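Local coordinates for protein PatF (Prochloron didemni, PDB 4BG2) that probably acts in patellamide (cyanobactin) biosynthesis as a member of the prenyltransferase-like proteins, at residues Gln210-Asn215 against Ser222-Gly227; Phe245-Ile250 against Pro254-Phe259. All coordinates share one frame; numbering follows the deposited sequence.

Contact 1. Residues Gln210-Asn215 against Ser222-Gly227; sequences QYTQKN and SIFREG
Thr212 sets its methyl squarely on the Phe224 ring: CG2 lies 3.8 Å from the ring centroid and only 7° off the normal, a CH-pi contact made over the middle of the face. The first torsion (chi1 -64°) explains the division of labour in Thr212, since it swings CG2 anti to the backbone N while OG1 stays on the nitrogen side, hydrogen-bonded to Leu208 O within the helix. Against the other face of Phe224 stands Arg225 CG, 3.5 Å above the plane; Phe230 adds an edge-to-face ring contact, and Phe245 also touches the ring. Were Phe224 an alanine, the Thr212 methyl would probably lose its CH-pi face, and Arg225 CG the ring it lies against. This is helix-to-turn packing in the outer layer of the barrel: helix 206-215 rests on the type I turn Ile223-Glu226 near the end of helix 218-223. One residue on, Gln213 meets Arg225 with amide and guanidinium planes 63° apart. As modelled, Gln213 NE2 approaches Arg225 NH2 to 3.1 Å, but both are donors and no bond results. Asn215, last in the segment, directs ND2 to Tyr211 O at 2.7 Å and also to Glu164 OE2.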
loop_
_atom_site.group_PDB
_atom_site.type_symbol
_atom_site.label_atom_id
_atom_site.label_comp_id
_atom_site.label_asym_id
_atom_site.label_seq_id
_atom_site.Cartn_x
_atom_site.Cartn_y
_atom_site.Cartn_z
ATOM N N GLN A 210 -15.581 -0.568 -16.292
ATOM C CA GLN A 210 -16.081 -1.386 -17.404
ATOM C C GLN A 210 -15.509 -2.787 -17.359
ATOM O O GLN A 210 -16.233 -3.749 -17.584
ATOM C CB GLN A 210 -15.786 -0.770 -18.786
ATOM C CG GLN A 210 -16.903 0.083 -19.326
ATOM C CD GLN A 210 -18.287 -0.567 -19.249
ATOM O OE1 GLN A 210 -18.534 -1.642 -19.821
ATOM N NE2 GLN A 210 -19.204 0.103 -18.546
ATOM N N TYR A 211 -14.206 -2.879 -17.102
ATOM C CA TYR A 211 -13.521 -4.161 -17.043
ATOM C C TYR A 211 -14.117 -5.005 -15.923
ATOM O O TYR A 211 -14.384 -6.190 -16.094
ATOM C CB TYR A 211 -12.013 -3.950 -16.808
ATOM C CG TYR A 211 -11.262 -5.239 -16.636
ATOM C CD1 TYR A 211 -10.745 -5.910 -17.730
ATOM C CD2 TYR A 211 -11.110 -5.813 -15.381
ATOM C CE1 TYR A 211 -10.070 -7.117 -17.582
ATOM C CE2 TYR A 211 -10.447 -7.021 -15.228
ATOM C CZ TYR A 211 -9.932 -7.667 -16.330
ATOM O OH TYR A 211 -9.255 -8.850 -16.185
ATOM N N THR A 212 -14.338 -4.358 -14.789
ATOM C CA THR A 212 -14.986 -4.957 -13.649
ATOM C C THR A 212 -16.393 -5.473 -13.982
ATOM O O THR A 212 -16.728 -6.628 -13.706
ATOM C CB THR A 212 -15.032 -3.949 -12.489
ATOM O OG1 THR A 212 -13.694 -3.656 -12.101
ATOM C CG2 THR A 212 -15.788 -4.514 -11.271
ATOM N N GLN A 213 -17.196 -4.626 -14.583
ATOM C CA GLN A 213 -18.571 -5.015 -14.937
ATOM C C GLN A 213 -18.593 -6.203 -15.881
ATOM O O GLN A 213 -19.352 -7.124 -15.666
ATOM C CB GLN A 213 -19.322 -3.851 -15.550
ATOM C CG GLN A 213 -19.556 -2.722 -14.571
ATOM C CD GLN A 213 -20.012 -1.453 -15.278
ATOM O OE1 GLN A 213 -19.300 -0.894 -16.120
ATOM N NE2 GLN A 213 -21.205 -1.003 -14.959
ATOM N N LYS A 214 -17.732 -6.195 -16.896
ATOM C CA LYS A 214 -17.675 -7.293 -17.872
ATOM C C LYS A 214 -17.011 -8.569 -17.377
ATOM O O LYS A 214 -17.393 -9.660 -17.787
ATOM C CB LYS A 214 -16.948 -6.835 -19.138
ATOM C CG LYS A 214 -17.666 -5.734 -19.898
ATOM C CD LYS A 214 -16.749 -5.143 -20.959
ATOM C CE LYS A 214 -17.491 -4.176 -21.871
ATOM N NZ LYS A 214 -16.596 -3.670 -22.956
ATOM N N ASN A 215 -16.001 -8.448 -16.516
ATOM C CA ASN A 215 -15.144 -9.589 -16.250
ATOM C C ASN A 215 -15.169 -10.146 -14.837
ATOM O O ASN A 215 -14.801 -11.289 -14.642
ATOM C CB ASN A 215 -13.701 -9.251 -16.655
ATOM C CG ASN A 215 -13.606 -8.807 -18.107
ATOM O OD1 ASN A 215 -13.355 -9.612 -18.985
ATOM N ND2 ASN A 215 -13.855 -7.538 -18.365
ATOM N N SER A 222 -21.091 -6.115 -6.864
ATOM C CA SER A 222 -22.088 -5.646 -5.908
ATOM C C SER A 222 -21.531 -4.760 -4.808
ATOM O O SER A 222 -22.300 -4.047 -4.181
ATOM C CB SER A 222 -22.856 -6.813 -5.292
ATOM O OG SER A 222 -22.095 -7.414 -4.273
ATOM N N ILE A 223 -20.212 -4.795 -4.577
ATOM C CA ILE A 223 -19.589 -4.009 -3.498
ATOM C C ILE A 223 -18.610 -2.923 -3.949
ATOM O O ILE A 223 -18.324 -2.024 -3.187
ATOM C CB ILE A 223 -18.854 -4.895 -2.453
ATOM C CG1 ILE A 223 -17.761 -5.719 -3.127
ATOM C CG2 ILE A 223 -19.866 -5.778 -1.709
ATOM C CD1 ILE A 223 -16.848 -6.472 -2.178
ATOM N N PHE A 224 -18.098 -2.991 -5.177
ATOM C CA PHE A 224 -16.931 -2.177 -5.513
ATOM C C PHE A 224 -17.177 -0.676 -5.558
ATOM O O PHE A 224 -16.247 0.089 -5.405
ATOM C CB PHE A 224 -16.233 -2.674 -6.790
ATOM C CG PHE A 224 -16.829 -2.162 -8.067
ATOM C CD1 PHE A 224 -17.997 -2.702 -8.562
ATOM C CD2 PHE A 224 -16.190 -1.168 -8.791
ATOM C CE1 PHE A 224 -18.550 -2.238 -9.747
ATOM C CE2 PHE A 224 -16.728 -0.699 -9.965
ATOM C CZ PHE A 224 -17.903 -1.239 -10.452
ATOM N N ARG A 225 -18.426 -0.270 -5.732
ATOM C CA ARG A 225 -18.816 1.145 -5.762
ATOM C C ARG A 225 -19.312 1.673 -4.423
ATOM O O ARG A 225 -19.628 2.848 -4.319
ATOM C CB ARG A 225 -19.938 1.354 -6.772
ATOM C CG ARG A 225 -19.563 1.006 -8.197
ATOM C CD ARG A 225 -20.823 0.897 -9.038
ATOM N NE ARG A 225 -20.543 1.112 -10.450
ATOM C CZ ARG A 225 -21.417 0.915 -11.425
ATOM N NH1 ARG A 225 -22.648 0.487 -11.156
ATOM N NH2 ARG A 225 -21.053 1.140 -12.683
ATOM N N GLU A 226 -19.382 0.809 -3.415
ATOM C CA GLU A 226 -19.870 1.173 -2.076
ATOM C C GLU A 226 -18.905 1.996 -1.212
ATOM O O GLU A 226 -19.339 2.694 -0.297
ATOM C CB GLU A 226 -20.272 -0.087 -1.305
ATOM C CG GLU A 226 -21.476 -0.784 -1.919
ATOM C CD GLU A 226 -22.632 0.167 -2.135
ATOM O OE1 GLU A 226 -23.114 0.757 -1.143
ATOM O OE2 GLU A 226 -23.043 0.336 -3.304
ATOM N N GLY A 227 -17.607 1.885 -1.478
ATOM C CA GLY A 227 -16.614 2.702 -0.785
ATOM C C GLY A 227 -16.317 3.920 -1.628
ATOM O O GLY A 227 -16.940 4.130 -2.659
#

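Contact 2. Residues Phe245-Ile250 against Pro254-Phe259; sequences FYHSII and PKYFTF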
loop_
_atom_site.group_PDB
_atom_site.type_symbol
_atom_site.label_atom_id
_atom_site.label_comp_id
_atom_site.label_asym_id
_atom_site.label_seq_id
_atom_site.Cartn_x
_atom_site.Cartn_y
_atom_site.Cartn_z
ATOM N N PHE A 245 -10.682 -2.368 -1.586
ATOM C CA PHE A 245 -11.926 -1.646 -1.369
ATOM C C PHE A 245 -11.708 -0.635 -0.243
ATOM O O PHE A 245 -11.597 -1.046 0.901
ATOM C CB PHE A 245 -13.024 -2.634 -0.995
ATOM C CG PHE A 245 -13.198 -3.735 -1.994
ATOM C CD1 PHE A 245 -14.004 -3.547 -3.115
ATOM C CD2 PHE A 245 -12.552 -4.941 -1.831
ATOM C CE1 PHE A 245 -14.162 -4.558 -4.043
ATOM C CE2 PHE A 245 -12.699 -5.952 -2.753
ATOM C CZ PHE A 245 -13.500 -5.763 -3.865
ATOM N N TYR A 246 -11.656 0.662 -0.579
ATOM C CA TYR A 246 -11.397 1.741 0.384
ATOM C C TYR A 246 -12.694 2.336 0.943
ATOM O O TYR A 246 -13.596 2.676 0.193
ATOM C CB TYR A 246 -10.517 2.854 -0.237
ATOM C CG TYR A 246 -8.988 2.620 -0.067
ATOM C CD1 TYR A 246 -8.323 3.093 1.085
ATOM C CD2 TYR A 246 -8.224 1.955 -1.019
ATOM C CE1 TYR A 246 -6.952 2.900 1.278
ATOM C CE2 TYR A 246 -6.839 1.755 -0.830
ATOM C CZ TYR A 246 -6.215 2.223 0.328
ATOM O OH TYR A 246 -4.845 2.048 0.570
ATOM N N HIS A 247 -12.771 2.450 2.265
ATOM C CA HIS A 247 -13.927 3.018 2.953
ATOM C C HIS A 247 -13.510 4.061 3.975
ATOM O O HIS A 247 -12.526 3.875 4.700
ATOM C CB HIS A 247 -14.698 1.922 3.674
ATOM C CG HIS A 247 -15.413 0.996 2.752
ATOM N ND1 HIS A 247 -16.734 1.171 2.405
ATOM C CD2 HIS A 247 -14.985 -0.102 2.087
ATOM C CE1 HIS A 247 -17.092 0.209 1.572
ATOM N NE2 HIS A 247 -16.048 -0.574 1.361
ATOM N N SER A 248 -14.276 5.145 4.043
ATOM C CA SER A 248 -13.999 6.208 4.986
ATOM C C SER A 248 -14.847 6.064 6.252
ATOM O O SER A 248 -14.585 6.730 7.227
ATOM C CB SER A 248 -14.225 7.575 4.333
ATOM O OG SER A 248 -15.563 7.701 3.918
ATOM N N ILE A 249 -15.839 5.179 6.230
ATOM C CA ILE A 249 -16.651 4.892 7.404
ATOM C C ILE A 249 -16.455 3.432 7.795
ATOM O O ILE A 249 -16.957 2.514 7.141
ATOM C CB ILE A 249 -18.151 5.180 7.169
ATOM C CG1 ILE A 249 -18.326 6.468 6.346
ATOM C CG2 ILE A 249 -18.878 5.298 8.510
ATOM C CD1 ILE A 249 -19.766 6.807 6.014
ATOM N N ILE A 250 -15.738 3.231 8.891
ATOM C CA ILE A 250 -15.355 1.900 9.346
ATOM C C ILE A 250 -16.556 0.982 9.576
ATOM O O ILE A 250 -16.512 -0.199 9.229
ATOM C CB ILE A 250 -14.497 1.980 10.625
ATOM C CG1 ILE A 250 -13.194 2.717 10.315
ATOM C CG2 ILE A 250 -14.192 0.577 11.155
ATOM C CD1 ILE A 250 -12.341 3.007 11.529
ATOM N N PRO A 254 -18.791 -4.301 7.916
ATOM C CA PRO A 254 -19.655 -5.491 8.110
ATOM C C PRO A 254 -20.850 -5.597 7.157
ATOM O O PRO A 254 -21.431 -6.676 7.022
ATOM C CB PRO A 254 -20.151 -5.340 9.554
ATOM C CG PRO A 254 -19.139 -4.477 10.222
ATOM C CD PRO A 254 -18.630 -3.536 9.169
ATOM N N LYS A 255 -21.233 -4.490 6.524
ATOM C CA LYS A 255 -22.271 -4.527 5.491
ATOM C C LYS A 255 -21.795 -5.274 4.256
ATOM O O LYS A 255 -22.604 -5.849 3.558
ATOM C CB LYS A 255 -22.718 -3.112 5.104
ATOM C CG LYS A 255 -23.311 -2.347 6.275
ATOM C CD LYS A 255 -23.872 -0.987 5.885
ATOM C CE LYS A 255 -24.211 -0.193 7.140
ATOM N NZ LYS A 255 -25.193 0.912 6.920
ATOM N N TYR A 256 -20.488 -5.284 3.989
ATOM C CA TYR A 256 -19.992 -5.814 2.722
ATOM C C TYR A 256 -19.057 -7.008 2.825
ATOM O O TYR A 256 -18.860 -7.719 1.836
ATOM C CB TYR A 256 -19.302 -4.703 1.929
ATOM C CG TYR A 256 -20.104 -3.429 1.890
ATOM C CD1 TYR A 256 -21.305 -3.360 1.180
ATOM C CD2 TYR A 256 -19.697 -2.306 2.598
ATOM C CE1 TYR A 256 -22.060 -2.200 1.166
ATOM C CE2 TYR A 256 -20.451 -1.145 2.593
ATOM C CZ TYR A 256 -21.625 -1.096 1.877
ATOM O OH TYR A 256 -22.362 0.062 1.870
ATOM N N PHE A 257 -18.476 -7.220 4.004
ATOM C CA PHE A 257 -17.536 -8.297 4.215
ATOM C C PHE A 257 -17.892 -9.067 5.480
ATOM O O PHE A 257 -18.340 -8.474 6.464
ATOM C CB PHE A 257 -16.118 -7.717 4.384
ATOM C CG PHE A 257 -15.673 -6.847 3.241
ATOM C CD1 PHE A 257 -15.177 -7.416 2.078
ATOM C CD2 PHE A 257 -15.754 -5.463 3.318
ATOM C CE1 PHE A 257 -14.764 -6.617 1.026
ATOM C CE2 PHE A 257 -15.348 -4.663 2.259
ATOM C CZ PHE A 257 -14.853 -5.245 1.114
ATOM N N THR A 258 -17.644 -10.377 5.457
ATOM C CA THR A 258 -17.693 -11.233 6.642
ATOM C C THR A 258 -16.309 -11.812 6.856
ATOM O O THR A 258 -15.708 -12.360 5.928
ATOM C CB THR A 258 -18.704 -12.386 6.443
ATOM O OG1 THR A 258 -19.970 -11.832 6.083
ATOM C CG2 THR A 258 -18.855 -13.228 7.700
ATOM N N PHE A 259 -15.790 -11.683 8.071
ATOM C CA PHE A 259 -14.410 -12.035 8.353
ATOM C C PHE A 259 -14.321 -13.321 9.149
ATOM O O PHE A 259 -15.253 -13.675 9.887
ATOM C CB PHE A 259 -13.732 -10.936 9.178
ATOM C CG PHE A 259 -13.761 -9.564 8.544
ATOM C CD1 PHE A 259 -12.942 -9.262 7.471
ATOM C CD2 PHE A 259 -14.585 -8.560 9.054
ATOM C CE1 PHE A 259 -12.954 -7.993 6.902
ATOM C CE2 PHE A 259 -14.596 -7.290 8.491
ATOM C CZ PHE A 259 -13.778 -7.007 7.415
#
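Phe257 is wedged between the two outward-turned residues of strand 242-247, Phe245 and His247, and meets both near the plane of its own ring. Its far end does most of the touching: Phe257 CZ lies 3.7 Å from Phe245 CD2 and 3.8 Å from Phe245 CB, reaching the root of that side chain as well as its rim. The two ring planes stand 57° apart with centroids separated by 5.6 Å. A looser approach, Phe257 CE2 to His247 NE2 at 4.2 Å, brings the imidazole to a neighbouring part of the rim.

His247 has a second aromatic neighbour. Its CE1 sits 3.8 Å from Tyr256 CE2, and the planes differ by only 20°; with centroids 5.5 Å apart, however, the rings are slid so far that they scarcely overlap. On one face Tyr256 carries Lys255 CB, over the ring centre. Phe257 has CG anti to its carbonyl carbon (chi1 -56°), which carries the ring across to the strand. Farther along, Pro254 CD meets Ile250 O at 4.0 Å, a marginal contact where the connection turns.

Ile223 of helix 218-223 also touches Phe245, Tyr256 and Phe257, while Phe230 meets the Phe245 ring. Backbone bonds of Phe245 to Ile281 and of His247 to Val279 fix the strand in its sheet, and Tyr246 between them turns the other way, its OH bonded to Glu51 of a distant strand. The contact thus joins a barrel strand to helix 253-256 and the loop that follows it, part of the outer layer. A closed antiparallel barrel of ten strands with helices outside, in a prenyltransferase-like family, is consistent with the ABBA prenyltransferase fold.

How the contacts relate
From the N terminus the chain first meets contact 1, where helix 206-215 is folded back on the turn near the end of helix 218-223, with six residues between its segments. Contact 2 opens only later, at strand 242-247, and closes over a three-residue connection; the two therefore follow in series, neither nesting nor crossing. They nevertheless adjoin, with centres about 15 Å apart. Glu226 OE1 lies 3.2 Å from Tyr256 OH, a probable hydrogen bond, and Gly227 CA packs on His247 CE1 at 3.5 Å. Ile223 CD1 reaches Phe245 CE1 at 3.8 Å. These joints tie helix 218-223 and its turn to helix 253-256 and strand 242-247; contact 1 brings in helix 206-215.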